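Local coordinates for protein Pcza361.24 (Amycolatopsis orientalis, PDB 3G2M) that transfers a methyl group from S-adenosyl-L-methionine to a nitrogen of glycopeptide antibiotics during their biosynthesis, at residues L172-S175 against V176-H179; L190-E194 against A195-E199. All coordinates share one frame; numbering follows the deposited sequence.

Interaction 1: L172-S175 against V176-H179; sequences LYAS and VREH
L172 and V176 lie one turn apart in helix 166-179 of the S-adenosylmethionine-dependent methyltransferase fold, and the contact between their segments is local, running along the last turns of that helix. Its buried flank rests on strand 86-89, where L172 and V176 both touch L89. The two side chains run side by side in the same direction, L172 CD1 3.8 Å from V176 CG2. L172 also stands close to M142, which binds S-adenosylmethionine in this protein, although none is bound to this chain. Beneath this pair the backbone keeps the alpha-helical pattern, V176 N giving a nearly straight bond of 2.9 Å to L172 O.

The outer flank is polar. R177 extends with CG anti to its own N (chi1 176°) and then bends at chi3, laying its guanidinium with one face over A174 O. In the plane of that group, NE and NH2 both grip E178 OE2, NE at 2.8 Å, a side-on salt bridge that fixes the turn of the guanidinium. OE2 is met on its anti side.

Near the C-terminal end a side chain joins the backbone pattern. The ring of H179 is held at both nitrogens: NE2 accepts from the backbone N of L147, while ND1 donates to S175 O at 2.8 Å, with an N-H...O angle of 172°, the oxygen in the ring plane but the nitrogen above the carbonyl plane.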
ATOM      1  N   LEU A 172       4.142  11.414   9.606  1.00 27.53           N
ATOM      2  CA  LEU A 172       4.500  10.772  10.874  1.00 27.63           C
ATOM      3  C   LEU A 172       6.008  10.812  11.127  1.00 27.90           C
ATOM      4  O   LEU A 172       6.447  11.251  12.196  1.00 27.58           O
ATOM      5  CB  LEU A 172       4.007   9.308  10.902  1.00 28.11           C
ATOM      6  CG  LEU A 172       4.572   8.345  11.962  1.00 28.57           C
ATOM      7  CD1 LEU A 172       4.119   8.737  13.372  1.00 27.18           C
ATOM      8  CD2 LEU A 172       4.147   6.909  11.645  1.00 27.49           C
ATOM      9  N   TYR A 173       6.794  10.358  10.146  1.00 27.47           N
ATOM     10  CA  TYR A 173       8.245  10.261  10.316  1.00 27.47           C
ATOM     11  C   TYR A 173       8.877  11.635  10.597  1.00 27.66           C
ATOM     12  O   TYR A 173       9.720  11.776  11.482  1.00 27.51           O
ATOM     13  CB  TYR A 173       8.910   9.597   9.100  1.00 27.09           C
ATOM     14  CG  TYR A 173       8.348   8.240   8.694  1.00 26.97           C
ATOM     15  CD1 TYR A 173       7.946   7.300   9.647  1.00 27.24           C
ATOM     16  CD2 TYR A 173       8.245   7.892   7.343  1.00 27.25           C
ATOM     17  CE1 TYR A 173       7.439   6.055   9.258  1.00 26.84           C
ATOM     18  CE2 TYR A 173       7.738   6.657   6.954  1.00 26.88           C
ATOM     19  CZ  TYR A 173       7.333   5.750   7.914  1.00 26.06           C
ATOM     20  OH  TYR A 173       6.824   4.526   7.519  1.00 25.47           O
ATOM     21  N   ALA A 174       8.446  12.646   9.854  1.00 28.12           N
ATOM     22  CA  ALA A 174       8.946  14.016  10.053  1.00 28.71           C
ATOM     23  C   ALA A 174       8.519  14.599  11.397  1.00 29.03           C
ATOM     24  O   ALA A 174       9.333  15.202  12.097  1.00 29.08           O
ATOM     25  CB  ALA A 174       8.503  14.920   8.905  1.00 28.62           C
ATOM     26  N   SER A 175       7.253  14.401  11.760  1.00 29.49           N
ATOM     27  CA  SER A 175       6.739  14.850  13.055  1.00 29.81           C
ATOM     28  C   SER A 175       7.540  14.246  14.210  1.00 29.95           C
ATOM     29  O   SER A 175       7.971  14.963  15.113  1.00 29.57           O
ATOM     30  CB  SER A 175       5.251  14.526  13.201  1.00 29.46           C
ATOM     31  OG  SER A 175       4.454  15.269  12.281  1.00 29.70           O
ATOM     32  N   VAL A 176       7.749  12.931  14.168  1.00 30.38           N
ATOM     33  CA  VAL A 176       8.540  12.242  15.196  1.00 30.30           C
ATOM     34  C   VAL A 176       9.953  12.833  15.331  1.00 30.99           C
ATOM     35  O   VAL A 176      10.382  13.139  16.451  1.00 30.98           O
ATOM     36  CB  VAL A 176       8.587  10.707  14.976  1.00 30.40           C
ATOM     37  CG1 VAL A 176       9.529  10.044  15.989  1.00 29.97           C
ATOM     38  CG2 VAL A 176       7.193  10.107  15.098  1.00 29.52           C
ATOM     39  N   ARG A 177      10.661  13.010  14.207  1.00 30.73           N
ATOM     40  CA  ARG A 177      11.978  13.672  14.213  1.00 31.68           C
ATOM     41  C   ARG A 177      11.950  14.970  15.025  1.00 31.37           C
ATOM     42  O   ARG A 177      12.816  15.206  15.877  1.00 31.36           O
ATOM     43  CB  ARG A 177      12.461  13.975  12.784  1.00 31.41           C
ATOM     44  CG  ARG A 177      13.785  14.745  12.736  1.00 32.66           C
ATOM     45  CD  ARG A 177      14.057  15.391  11.387  1.00 32.68           C
ATOM     46  NE  ARG A 177      13.103  16.457  11.082  1.00 34.52           N
ATOM     47  CZ  ARG A 177      12.355  16.507   9.984  1.00 35.99           C
ATOM     48  NH1 ARG A 177      12.454  15.557   9.055  1.00 35.91           N
ATOM     49  NH2 ARG A 177      11.515  17.517   9.806  1.00 35.35           N
ATOM     50  N   GLU A 178      10.936  15.798  14.777  1.00 31.59           N
ATOM     51  CA  GLU A 178      10.848  17.107  15.432  1.00 31.48           C
ATOM     52  C   GLU A 178      10.586  17.021  16.937  1.00 31.74           C
ATOM     53  O   GLU A 178      10.750  18.014  17.645  1.00 31.26           O
ATOM     54  CB  GLU A 178       9.792  17.987  14.756  1.00 31.69           C
ATOM     55  CG  GLU A 178      10.127  18.372  13.312  1.00 31.18           C
ATOM     56  CD  GLU A 178      11.435  19.134  13.185  1.00 31.46           C
ATOM     57  OE1 GLU A 178      11.715  20.009  14.025  1.00 30.52           O
ATOM     58  OE2 GLU A 178      12.184  18.855  12.236  1.00 30.30           O
ATOM     59  N   HIS A 179      10.204  15.839  17.420  1.00 31.80           N
ATOM     60  CA  HIS A 179       9.819  15.654  18.827  1.00 32.31           C
ATOM     61  C   HIS A 179      10.786  14.790  19.627  1.00 32.75           C
ATOM     62  O   HIS A 179      10.569  14.545  20.813  1.00 32.95           O
ATOM     63  CB  HIS A 179       8.391  15.101  18.932  1.00 32.16           C
ATOM     64  CG  HIS A 179       7.337  16.109  18.610  1.00 31.84           C
ATOM     65  ND1 HIS A 179       6.959  16.400  17.318  1.00 31.79           N
ATOM     66  CD2 HIS A 179       6.593  16.907  19.409  1.00 31.90           C
ATOM     67  CE1 HIS A 179       6.021  17.329  17.336  1.00 32.25           C
ATOM     68  NE2 HIS A 179       5.778  17.651  18.593  1.00 33.25           N
TER

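Interaction 2: L190-E194 against A195-E199; sequences LAMSE and AAESE
The carbonyl plane of E194 is approached on both faces by S198, whose backbone N comes from one side and whose OG comes from the other. Each bond to E194 O is 3.0 Å long; the hydroxyl lies well above the plane, 37° out of it, and the amide is tilted less. A third donor, E197 N, reaches the same oxygen in a weak bond. These contacts close the short helix 194-197, with S198 the first residue to leave helical backbone angles.

The other end of this helix carries an N-cap. S193 OG sits between its backbone N and carbonyl carbon (chi1 70°), a rotamer that turns it back to accept from A196 N at 3.0 Å; its methyl neighbour, A196 CB, is 3.3 Å away. The same hydroxyl is hydrogen-bonded to E226. S193 O meanwhile takes E197 N at 2.9 Å, so side chain and carbonyl of one residue both hold the first turn.

Over the side of that turn lies the selenomethionine M192. Its chain is extended as far as SE, then bends at chi3, and crosses E197 obliquely: SE lies 3.8 Å from E197 CB, and CE is 3.8 Å from E197 CG. The acid itself forms a salt bridge with R281, which also donates to M192 O.

R281 thus links E197 to M192 O, while the selenomethionine packs directly on E197. S193 OG gives A196 N a partner that the start of the helix does not supply, and S198 OG adds a second donor to a carbonyl already bonded to S198 N.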
ATOM      1  N   LEU A 190       5.466  -3.696  14.489  1.00 31.19           N
ATOM      2  CA  LEU A 190       4.923  -3.908  13.149  1.00 31.68           C
ATOM      3  C   LEU A 190       4.566  -5.369  12.986  1.00 31.66           C
ATOM      4  O   LEU A 190       5.434  -6.230  13.130  1.00 32.01           O
ATOM      5  CB  LEU A 190       5.949  -3.526  12.069  1.00 31.22           C
ATOM      6  CG  LEU A 190       6.483  -2.079  12.056  1.00 32.55           C
ATOM      7  CD1 LEU A 190       7.740  -1.956  11.206  1.00 32.12           C
ATOM      8  CD2 LEU A 190       5.423  -1.104  11.592  1.00 32.48           C
ATOM      9  N   ALA A 191       3.301  -5.639  12.675  1.00 31.99           N
ATOM     10  CA  ALA A 191       2.847  -6.998  12.379  1.00 33.15           C
ATOM     11  C   ALA A 191       3.561  -7.552  11.144  1.00 33.93           C
ATOM     12  O   ALA A 191       3.768  -6.829  10.163  1.00 33.57           O
ATOM     13  CB  ALA A 191       1.343  -7.024  12.187  1.00 33.04           C
HETATM   14  N   MSE A 192       3.923  -8.835  11.208  1.00 34.70           N
HETATM   15  CA  MSE A 192       4.737  -9.498  10.191  1.00 36.65           C
HETATM   16  C   MSE A 192       4.004 -10.735   9.678  1.00 35.73           C
HETATM   17  O   MSE A 192       3.874 -11.730  10.394  1.00 35.30           O
HETATM   18  CB  MSE A 192       6.121  -9.877  10.758  1.00 36.28           C
HETATM   19  CG  MSE A 192       7.072 -10.614   9.780  1.00 38.09           C
HETATM   20 SE   MSE A 192       8.813 -11.149  10.571  1.00 42.63          SE
HETATM   21  CE  MSE A 192       8.156 -12.440  11.865  1.00 41.23           C
ATOM     22  N   SER A 193       3.529 -10.658   8.436  1.00 35.50           N
ATOM     23  CA  SER A 193       2.808 -11.763   7.799  1.00 35.51           C
ATOM     24  C   SER A 193       3.756 -12.898   7.444  1.00 36.07           C
ATOM     25  O   SER A 193       4.978 -12.733   7.492  1.00 35.43           O
ATOM     26  CB  SER A 193       2.129 -11.279   6.521  1.00 35.45           C
ATOM     27  OG  SER A 193       3.097 -10.991   5.529  1.00 33.52           O
ATOM     28  N   GLU A 194       3.190 -14.042   7.066  1.00 37.05           N
ATOM     29  CA  GLU A 194       3.996 -15.163   6.587  1.00 38.94           C
ATOM     30  C   GLU A 194       4.838 -14.761   5.371  1.00 39.20           C
ATOM     31  O   GLU A 194       6.023 -15.076   5.317  1.00 39.10           O
ATOM     32  CB  GLU A 194       3.128 -16.387   6.276  1.00 38.52           C
ATOM     33  CG  GLU A 194       3.928 -17.682   6.186  1.00 40.62           C
ATOM     34  CD  GLU A 194       3.096 -18.893   5.784  1.00 40.77           C
ATOM     35  OE1 GLU A 194       1.856 -18.884   5.981  1.00 43.74           O
ATOM     36  OE2 GLU A 194       3.693 -19.864   5.270  1.00 43.60           O
ATOM     37  N   ALA A 195       4.230 -14.048   4.418  1.00 40.39           N
ATOM     38  CA  ALA A 195       4.939 -13.576   3.219  1.00 41.46           C
ATOM     39  C   ALA A 195       6.043 -12.583   3.548  1.00 42.20           C
ATOM     40  O   ALA A 195       7.094 -12.590   2.909  1.00 42.58           O
ATOM     41  CB  ALA A 195       3.964 -12.969   2.209  1.00 41.66           C
ATOM     42  N   ALA A 196       5.800 -11.732   4.545  1.00 43.12           N
ATOM     43  CA  ALA A 196       6.794 -10.762   4.993  1.00 44.07           C
ATOM     44  C   ALA A 196       7.940 -11.436   5.743  1.00 44.88           C
ATOM     45  O   ALA A 196       9.079 -10.982   5.676  1.00 45.02           O
ATOM     46  CB  ALA A 196       6.149  -9.695   5.857  1.00 43.79           C
ATOM     47  N   GLU A 197       7.630 -12.518   6.453  1.00 45.88           N
ATOM     48  CA  GLU A 197       8.622 -13.245   7.231  1.00 47.32           C
ATOM     49  C   GLU A 197       9.549 -14.099   6.353  1.00 47.93           C
ATOM     50  O   GLU A 197      10.747 -14.205   6.632  1.00 48.35           O
ATOM     51  CB  GLU A 197       7.932 -14.108   8.287  1.00 47.19           C
ATOM     52  CG  GLU A 197       8.879 -14.954   9.126  1.00 47.91           C
ATOM     53  CD  GLU A 197       8.154 -15.884  10.071  1.00 48.17           C
ATOM     54  OE1 GLU A 197       8.782 -16.320  11.059  1.00 49.69           O
ATOM     55  OE2 GLU A 197       6.960 -16.176   9.832  1.00 49.30           O
ATOM     56  N   SER A 198       8.993 -14.693   5.297  1.00 48.70           N
ATOM     57  CA  SER A 198       9.739 -15.592   4.409  1.00 49.65           C
ATOM     58  C   SER A 198      10.816 -14.889   3.588  1.00 50.23           C
ATOM     59  O   SER A 198      10.644 -13.742   3.174  1.00 50.17           O
ATOM     60  CB  SER A 198       8.780 -16.312   3.460  1.00 49.66           C
ATOM     61  OG  SER A 198       7.869 -17.122   4.178  1.00 50.26           O
ATOM     62  N   GLU A 199      11.927 -15.589   3.355  1.00 51.24           N
ATOM     63  CA  GLU A 199      12.949 -15.124   2.416  1.00 52.26           C
ATOM     64  C   GLU A 199      12.401 -15.185   0.994  1.00 52.78           C
ATOM     65  O   GLU A 199      11.914 -16.231   0.567  1.00 52.82           O
ATOM     66  CB  GLU A 199      14.232 -15.956   2.531  1.00 52.34           C
ATOM     67  CG  GLU A 199      15.224 -15.436   3.567  1.00 53.15           C
ATOM     68  CD  GLU A 199      15.900 -14.137   3.142  1.00 54.39           C
ATOM     69  OE1 GLU A 199      16.454 -14.083   2.020  1.00 54.39           O
ATOM     70  OE2 GLU A 199      15.880 -13.172   3.936  1.00 55.06           O
TER

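In the fold
Interactions 1 and 2 come in series along the chain, and strand 184-191 carries the polypeptide from one to the other. Their centres are 26 Å apart and their nearest atoms about 7 Å, without touching. Interaction 1 belongs to helix 166-179, packed on the seven-stranded sheet of the methyltransferase fold; interaction 2 begins where strand 184-191 of that sheet ends. Helix 254-263 is common ground, since Y173 packs on V257 and L261, and M192 and A196 on P254. Both adjoin the same sheet, but interaction 1 lies near the cosubstrate site, whereas interaction 2 lies away from it and meets H221 and L201 of the second subunit through S193 and E194.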